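Local coordinates for dihydrofolate reductase (Coxiella burnetii, PDB 3TQB), which probably catalyses the NADPH-dependent reduction of dihydrofolate to tetrahydrofolate, a key step in making glycine, purines and DNA precursors, at residues I2-A7 with E90-I95; S34-K39 with P56-I61. All blocks are in the same frame, centred on the assembly; numbering follows the deposited sequence.

Interaction 1: residues I2-A7 with E90-I95; sequences IITLIA and EPEVII. With FOL (folic acid), chain C.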
loop_
_atom_site.group_PDB
_atom_site.type_symbol
_atom_site.label_atom_id
_atom_site.label_comp_id
_atom_site.label_asym_id
_atom_site.label_seq_id
_atom_site.Cartn_x
_atom_site.Cartn_y
_atom_site.Cartn_z
ATOM N N ILE A 2 -11.520 -8.919 -2.703
ATOM C CA ILE A 2 -10.524 -8.482 -3.680
ATOM C C ILE A 2 -9.370 -7.802 -2.950
ATOM O O ILE A 2 -9.544 -6.728 -2.382
ATOM C CB ILE A 2 -11.120 -7.484 -4.699
ATOM C CG1 ILE A 2 -12.279 -8.120 -5.475
ATOM C CG2 ILE A 2 -10.047 -6.997 -5.663
ATOM C CD1 ILE A 2 -11.873 -9.277 -6.374
ATOM N N ILE A 3 -8.198 -8.431 -2.963
ATOM C CA ILE A 3 -7.011 -7.867 -2.320
ATOM C C ILE A 3 -6.280 -6.967 -3.307
ATOM O O ILE A 3 -5.926 -7.400 -4.406
ATOM C CB ILE A 3 -6.057 -8.963 -1.828
ATOM C CG1 ILE A 3 -6.744 -9.825 -0.767
ATOM C CG2 ILE A 3 -4.786 -8.343 -1.261
ATOM C CD1 ILE A 3 -5.919 -11.001 -0.311
ATOM N N THR A 4 -6.053 -5.717 -2.910
ATOM C CA THR A 4 -5.465 -4.721 -3.801
ATOM C C THR A 4 -4.239 -4.079 -3.168
ATOM O O THR A 4 -4.279 -3.667 -2.010
ATOM C CB THR A 4 -6.488 -3.623 -4.151
ATOM O OG1 THR A 4 -7.653 -4.221 -4.736
ATOM C CG2 THR A 4 -5.891 -2.619 -5.130
ATOM N N LEU A 5 -3.150 -4.005 -3.930
ATOM C CA LEU A 5 -1.953 -3.288 -3.500
ATOM C C LEU A 5 -1.921 -1.918 -4.173
ATOM O O LEU A 5 -2.236 -1.792 -5.357
ATOM C CB LEU A 5 -0.681 -4.072 -3.843
ATOM C CG LEU A 5 -0.583 -5.531 -3.378
ATOM C CD1 LEU A 5 0.808 -6.068 -3.646
ATOM C CD2 LEU A 5 -0.918 -5.678 -1.901
ATOM N N ILE A 6 -1.550 -0.897 -3.406
ATOM C CA ILE A 6 -1.405 0.459 -3.925
ATOM C C ILE A 6 -0.074 1.032 -3.440
ATOM O O ILE A 6 0.249 0.950 -2.250
ATOM C CB ILE A 6 -2.590 1.363 -3.494
ATOM C CG1 ILE A 6 -2.473 2.755 -4.121
ATOM C CG2 ILE A 6 -2.680 1.462 -1.967
ATOM C CD1 ILE A 6 -3.663 3.645 -3.848
ATOM N N ALA A 7 0.701 1.594 -4.364
ATOM C CA ALA A 7 2.020 2.122 -4.026
ATOM C C ALA A 7 2.562 3.055 -5.101
ATOM O O ALA A 7 2.353 2.833 -6.293
ATOM C CB ALA A 7 2.996 0.975 -3.791
ATOM N N GLU A 90 -15.788 -8.298 3.952
ATOM C CA GLU A 90 -15.535 -7.135 3.096
ATOM C C GLU A 90 -15.451 -7.529 1.617
ATOM O O GLU A 90 -15.046 -8.651 1.295
ATOM C CB GLU A 90 -14.236 -6.430 3.508
ATOM C CG GLU A 90 -14.287 -5.749 4.873
ATOM C CD GLU A 90 -15.100 -4.464 4.873
ATOM O OE1 GLU A 90 -14.943 -3.654 3.933
ATOM O OE2 GLU A 90 -15.889 -4.259 5.821
ATOM N N PRO A 91 -15.832 -6.606 0.712
ATOM C CA PRO A 91 -15.720 -6.852 -0.724
ATOM C C PRO A 91 -14.317 -6.585 -1.267
ATOM O O PRO A 91 -13.849 -7.319 -2.138
ATOM C CB PRO A 91 -16.728 -5.870 -1.326
ATOM C CG PRO A 91 -16.761 -4.735 -0.372
ATOM C CD PRO A 91 -16.461 -5.300 0.996
ATOM N N GLU A 92 -13.658 -5.545 -0.759
ATOM C CA GLU A 92 -12.311 -5.188 -1.202
ATOM C C GLU A 92 -11.477 -4.671 -0.036
ATOM O O GLU A 92 -11.972 -3.910 0.794
ATOM C CB GLU A 92 -12.379 -4.133 -2.311
ATOM C CG GLU A 92 -11.015 -3.614 -2.775
ATOM C CD GLU A 92 -11.085 -2.829 -4.075
ATOM O OE1 GLU A 92 -12.175 -2.317 -4.410
ATOM O OE2 GLU A 92 -10.046 -2.721 -4.760
ATOM N N VAL A 93 -10.214 -5.095 0.015
ATOM C CA VAL A 93 -9.258 -4.635 1.023
ATOM C C VAL A 93 -8.022 -4.080 0.327
ATOM O O VAL A 93 -7.517 -4.687 -0.619
ATOM C CB VAL A 93 -8.831 -5.778 1.959
ATOM C CG1 VAL A 93 -7.815 -5.281 2.980
ATOM C CG2 VAL A 93 -10.048 -6.370 2.656
ATOM N N ILE A 94 -7.536 -2.933 0.798
ATOM C CA ILE A 94 -6.406 -2.251 0.168
ATOM C C ILE A 94 -5.155 -2.326 1.046
ATOM O O ILE A 94 -5.158 -1.853 2.180
ATOM C CB ILE A 94 -6.736 -0.769 -0.125
ATOM C CG1 ILE A 94 -8.017 -0.661 -0.955
ATOM C CG2 ILE A 94 -5.586 -0.103 -0.869
ATOM C CD1 ILE A 94 -8.348 0.747 -1.389
ATOM N N ILE A 95 -4.092 -2.925 0.509
ATOM C CA ILE A 95 -2.797 -2.985 1.185
ATOM C C ILE A 95 -1.924 -1.842 0.674
ATOM O O ILE A 95 -1.766 -1.668 -0.536
ATOM C CB ILE A 95 -2.068 -4.315 0.914
ATOM C CG1 ILE A 95 -2.995 -5.522 1.130
ATOM C CG2 ILE A 95 -0.834 -4.428 1.782
ATOM C CD1 ILE A 95 -3.654 -5.574 2.489
HETATM N N1 FOL C . 0.423 5.055 -2.594
HETATM C C2 FOL C . 0.718 6.057 -3.502
HETATM N NA2 FOL C . 0.290 5.962 -4.757
HETATM N N3 FOL C . 1.461 7.155 -3.110
HETATM C C4 FOL C . 1.913 7.269 -1.810
HETATM O O4 FOL C . 2.570 8.256 -1.480
HETATM C C4A FOL C . 1.618 6.265 -0.889
HETATM N N5 FOL C . 2.063 6.356 0.419
HETATM C C6 FOL C . 1.762 5.355 1.323
HETATM C C7 FOL C . 1.013 4.256 0.925
HETATM N N8 FOL C . 0.572 4.158 -0.380
HETATM C C8A FOL C . 0.868 5.157 -1.289
HETATM C C9 FOL C . 2.231 5.438 2.756
HETATM N N10 FOL C . 2.427 6.814 3.176
HETATM C C11 FOL C . -0.352 9.854 2.856
HETATM C C12 FOL C . 1.012 10.129 2.867
HETATM C C13 FOL C . 1.931 9.090 2.975
HETATM C C14 FOL C . 1.498 7.770 3.069
HETATM C C15 FOL C . 0.128 7.493 3.060
HETATM C C16 FOL C . -0.794 8.536 2.951
HETATM C C FOL C . -1.319 10.993 2.744
HETATM O O FOL C . -0.943 12.245 3.272
HETATM N N FOL C . -2.496 10.797 2.150
HETATM C CA FOL C . -3.624 11.686 2.367
HETATM C CB FOL C . -3.606 12.816 1.339
HETATM C CG FOL C . -4.216 14.091 1.915
HETATM C CD FOL C . -4.327 15.168 0.860
HETATM O OE1 FOL C . -4.005 16.343 1.139
HETATM O OE2 FOL C . -4.748 14.912 -0.294
HETATM C CT FOL C . -4.924 10.942 2.288
HETATM O O1 FOL C . -4.955 9.752 1.912
HETATM O O2 FOL C . -5.999 11.496 2.600
#

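Interaction 2: residues S34-K39 with P56-I61; sequences SITLGK and PHRRNI. With FOL (folic acid), chain C.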
loop_
_atom_site.group_PDB
_atom_site.type_symbol
_atom_site.label_atom_id
_atom_site.label_comp_id
_atom_site.label_asym_id
_atom_site.label_seq_id
_atom_site.Cartn_x
_atom_site.Cartn_y
_atom_site.Cartn_z
ATOM N N SER A 34 -8.731 9.270 -3.386
ATOM C CA SER A 34 -9.947 8.839 -4.076
ATOM C C SER A 34 -10.042 7.314 -4.159
ATOM O O SER A 34 -11.124 6.746 -4.003
ATOM C CB SER A 34 -10.017 9.444 -5.483
ATOM O OG SER A 34 -8.922 9.025 -6.280
ATOM N N ILE A 35 -8.908 6.659 -4.396
ATOM C CA ILE A 35 -8.858 5.201 -4.508
ATOM C C ILE A 35 -9.127 4.506 -3.168
ATOM O O ILE A 35 -9.792 3.471 -3.129
ATOM C CB ILE A 35 -7.497 4.726 -5.081
ATOM C CG1 ILE A 35 -7.363 5.134 -6.554
ATOM C CG2 ILE A 35 -7.349 3.222 -4.963
ATOM C CD1 ILE A 35 -8.267 4.365 -7.500
ATOM N N THR A 36 -8.626 5.081 -2.078
ATOM C CA THR A 36 -8.729 4.460 -0.755
ATOM C C THR A 36 -9.957 4.881 0.057
ATOM O O THR A 36 -10.259 4.254 1.072
ATOM C CB THR A 36 -7.480 4.757 0.093
ATOM O OG1 THR A 36 -7.341 6.173 0.269
ATOM C CG2 THR A 36 -6.235 4.203 -0.581
ATOM N N LEU A 37 -10.653 5.934 -0.375
ATOM C CA LEU A 37 -11.803 6.467 0.373
ATOM C C LEU A 37 -12.938 5.450 0.530
ATOM O O LEU A 37 -13.386 4.848 -0.448
ATOM C CB LEU A 37 -12.350 7.747 -0.281
ATOM C CG LEU A 37 -11.869 9.081 0.302
ATOM C CD1 LEU A 37 -12.274 10.235 -0.605
ATOM C CD2 LEU A 37 -12.415 9.287 1.706
ATOM N N GLY A 38 -13.398 5.278 1.768
ATOM C CA GLY A 38 -14.506 4.375 2.077
ATOM C C GLY A 38 -14.148 2.900 2.014
ATOM O O GLY A 38 -15.021 2.059 1.795
ATOM N N LYS A 39 -12.871 2.583 2.211
ATOM C CA LYS A 39 -12.396 1.202 2.154
ATOM C C LYS A 39 -11.434 0.905 3.306
ATOM O O LYS A 39 -10.860 1.829 3.886
ATOM C CB LYS A 39 -11.690 0.934 0.822
ATOM C CG LYS A 39 -12.568 1.100 -0.406
ATOM C CD LYS A 39 -11.783 0.838 -1.683
ATOM C CE LYS A 39 -12.666 0.961 -2.914
ATOM N NZ LYS A 39 -11.922 0.675 -4.177
ATOM N N PRO A 56 -8.138 10.026 7.498
ATOM C CA PRO A 56 -9.555 10.246 7.805
ATOM C C PRO A 56 -10.505 9.562 6.822
ATOM O O PRO A 56 -10.132 9.304 5.674
ATOM C CB PRO A 56 -9.717 11.776 7.728
ATOM C CG PRO A 56 -8.371 12.337 7.400
ATOM C CD PRO A 56 -7.506 11.225 6.922
ATOM N N HIS A 57 -11.717 9.270 7.292
ATOM C CA HIS A 57 -12.777 8.662 6.477
ATOM C C HIS A 57 -12.440 7.244 5.995
ATOM O O HIS A 57 -13.024 6.763 5.020
ATOM C CB HIS A 57 -13.119 9.559 5.278
ATOM C CG HIS A 57 -13.180 11.018 5.608
ATOM N ND1 HIS A 57 -14.064 11.537 6.531
ATOM C CD2 HIS A 57 -12.466 12.069 5.140
ATOM C CE1 HIS A 57 -13.890 12.844 6.617
ATOM N NE2 HIS A 57 -12.927 13.193 5.783
ATOM N N ARG A 58 -11.520 6.580 6.694
ATOM C CA ARG A 58 -11.053 5.246 6.323
ATOM C C ARG A 58 -10.750 4.407 7.561
ATOM O O ARG A 58 -10.237 4.920 8.556
ATOM C CB ARG A 58 -9.789 5.348 5.469
ATOM C CG ARG A 58 -10.056 5.536 3.988
ATOM C CD ARG A 58 -8.912 6.256 3.297
ATOM N NE ARG A 58 -8.838 7.660 3.696
ATOM C CZ ARG A 58 -8.012 8.556 3.160
ATOM N NH1 ARG A 58 -7.172 8.212 2.188
ATOM N NH2 ARG A 58 -8.031 9.810 3.601
ATOM N N ARG A 59 -11.069 3.117 7.485
ATOM C CA ARG A 59 -10.727 2.175 8.543
ATOM C C ARG A 59 -9.242 1.850 8.444
ATOM O O ARG A 59 -8.823 1.054 7.599
ATOM C CB ARG A 59 -11.572 0.898 8.437
ATOM C CG ARG A 59 -11.316 -0.107 9.554
ATOM C CD ARG A 59 -12.251 -1.305 9.488
ATOM N NE ARG A 59 -11.854 -2.343 10.438
ATOM C CZ ARG A 59 -12.503 -3.489 10.635
ATOM N NH1 ARG A 59 -13.605 -3.775 9.946
ATOM N NH2 ARG A 59 -12.047 -4.360 11.528
ATOM N N ASN A 60 -8.449 2.491 9.297
ATOM C CA ASN A 60 -7.009 2.268 9.333
ATOM C C ASN A 60 -6.688 0.978 10.071
ATOM O O ASN A 60 -6.997 0.851 11.254
ATOM C CB ASN A 60 -6.307 3.443 10.015
ATOM C CG ASN A 60 -6.392 4.721 9.205
ATOM O OD1 ASN A 60 -5.618 4.927 8.273
ATOM N ND2 ASN A 60 -7.327 5.594 9.566
ATOM N N ILE A 61 -6.081 0.020 9.371
ATOM C CA ILE A 61 -5.670 -1.240 9.988
ATOM C C ILE A 61 -4.148 -1.336 10.027
ATOM O O ILE A 61 -3.489 -1.232 8.992
ATOM C CB ILE A 61 -6.238 -2.455 9.243
ATOM C CG1 ILE A 61 -7.765 -2.382 9.198
ATOM C CG2 ILE A 61 -5.783 -3.745 9.918
ATOM C CD1 ILE A 61 -8.420 -3.628 8.659
HETATM N N1 FOL C . 0.423 5.055 -2.594
HETATM C C2 FOL C . 0.718 6.057 -3.502
HETATM N NA2 FOL C . 0.290 5.962 -4.757
HETATM N N3 FOL C . 1.461 7.155 -3.110
HETATM C C4 FOL C . 1.913 7.269 -1.810
HETATM O O4 FOL C . 2.570 8.256 -1.480
HETATM C C4A FOL C . 1.618 6.265 -0.889
HETATM N N5 FOL C . 2.063 6.356 0.419
HETATM C C6 FOL C . 1.762 5.355 1.323
HETATM C C7 FOL C . 1.013 4.256 0.925
HETATM N N8 FOL C . 0.572 4.158 -0.380
HETATM C C8A FOL C . 0.868 5.157 -1.289
HETATM C C9 FOL C . 2.231 5.438 2.756
HETATM N N10 FOL C . 2.427 6.814 3.176
HETATM C C11 FOL C . -0.352 9.854 2.856
HETATM C C12 FOL C . 1.012 10.129 2.867
HETATM C C13 FOL C . 1.931 9.090 2.975
HETATM C C14 FOL C . 1.498 7.770 3.069
HETATM C C15 FOL C . 0.128 7.493 3.060
HETATM C C16 FOL C . -0.794 8.536 2.951
HETATM C C FOL C . -1.319 10.993 2.744
HETATM O O FOL C . -0.943 12.245 3.272
HETATM N N FOL C . -2.496 10.797 2.150
HETATM C CA FOL C . -3.624 11.686 2.367
HETATM C CB FOL C . -3.606 12.816 1.339
HETATM C CG FOL C . -4.216 14.091 1.915
HETATM C CD FOL C . -4.327 15.168 0.860
HETATM O OE1 FOL C . -4.005 16.343 1.139
HETATM O OE2 FOL C . -4.748 14.912 -0.294
HETATM C CT FOL C . -4.924 10.942 2.288
HETATM O O1 FOL C . -4.955 9.752 1.912
HETATM O O2 FOL C . -5.999 11.496 2.600
#

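Interaction 1: residues I2-A7 with E90-I95
In the central mixed sheet of the dihydrofolate reductase fold, Ile2-Ala7 and Glu92-Ile95 run as neighbouring parallel strands, their short axes inclined by 28°. Their backbones alternate donors and acceptors as parallel strands do: Thr4 accepts and donates across the gap, its N bonding to Val93 O while its O receives Ile95 N, and Ile6 N goes on to Ile95 O at 3.0 Å. At the beginning of the pair Ile2 N reaches Pro91 O, so the pairing starts just ahead of the second strand.

On the face of Leu5 and Ile95, both buried, the side chains lie alongside each other and point the same way; Leu5 CD2 sits against Ile95 CB at 3.3 Å, and helix 99-105 covers the pair through Ala105. Ile101, an NADPH-binding residue of that helix, touches Ile95 as well. Branched and aliphatic residues suit these positions, since they fill the layer between sheet and helix without polar groups to satisfy. On the other face Ile6 CG2 meets Ile94 CG2 at 3.5 Å beneath helix 26-36. With CG1 of Ile6 anti to the backbone N (chi1 -176°), that branch turns toward the folate and comes within 4.0 Å of FOL N1. Ala7, with its small side chain, brings its CA to 3.6 Å from the same N1 and also touches NADPH.

The same face also carries a polar pair, Thr4 and Glu92. Glu92 stretches out its chain, and Thr4 OG1 donates to Glu92 OE2 at 2.8 Å; OE2 receives it on its anti lone pair, directed away from OE1.

Interaction 2: residues S34-K39 with P56-I61
The site for the alpha-carboxylate of the folate glutamate is built where the end of helix 26-36 meets the loop leading into strand 59-63, with Arg58 crossing against Thr36. Arg58 NH1 donates to Thr36 OG1 at 2.8 Å, a partner tilted 20° out of the guanidinium plane. Thr36 OG1 also bonds to Phe32 O, one turn back in its own helix, so the hydroxyl joins the arginine to the helix backbone.

This is the arginine-carboxylate pairing by which dihydrofolate reductases hold the glutamate tail of folate: Arg58 NH1 reaches FOL O1 at 2.7 Å and Arg58 NH2 reaches FOL O2 at 2.8 Å. A guanidinium suits the place because it can offer paired N-H groups to a carboxylate while keeping others for the protein. A bend at chi3 (-70°) folds the chain so that NE and NH2 both grip Pro56 O, which lies in the guanidinium plane and fixes the rotation of the group.

Starting from the last helical residue, Thr36-Lys39 forms a type II turn in which Gly38 takes the positive phi that glycine tolerates readily. Within the turn, Leu37, the residue before Gly38, lies beside His57, with its CD2 3.7 Å from His57 CB.

In the fold
Strand 40-43 stands between strand 92-95 of interaction 1 and strand 59-63 of interaction 2 in the same sheet, yet the two contacts, with centres about 11 Å apart, touch directly. Lys39 NZ makes a salt bridge of 3.0 Å with Glu92 OE1, so that carboxylate is shared between the two interactions. Beside it, Ile94 CD1 packs 3.4 Å from Lys39 CD and lies 3.8 Å from Thr36 CA, bringing the helix end onto the sheet. Both contacts reach one folate from different ends: 2-7 lies by the pteridine, whereas 56-61 holds the alpha-carboxylate of the folate glutamate. Asp28, on helix 26-36, is also hydrogen-bonded to the folate through OD1.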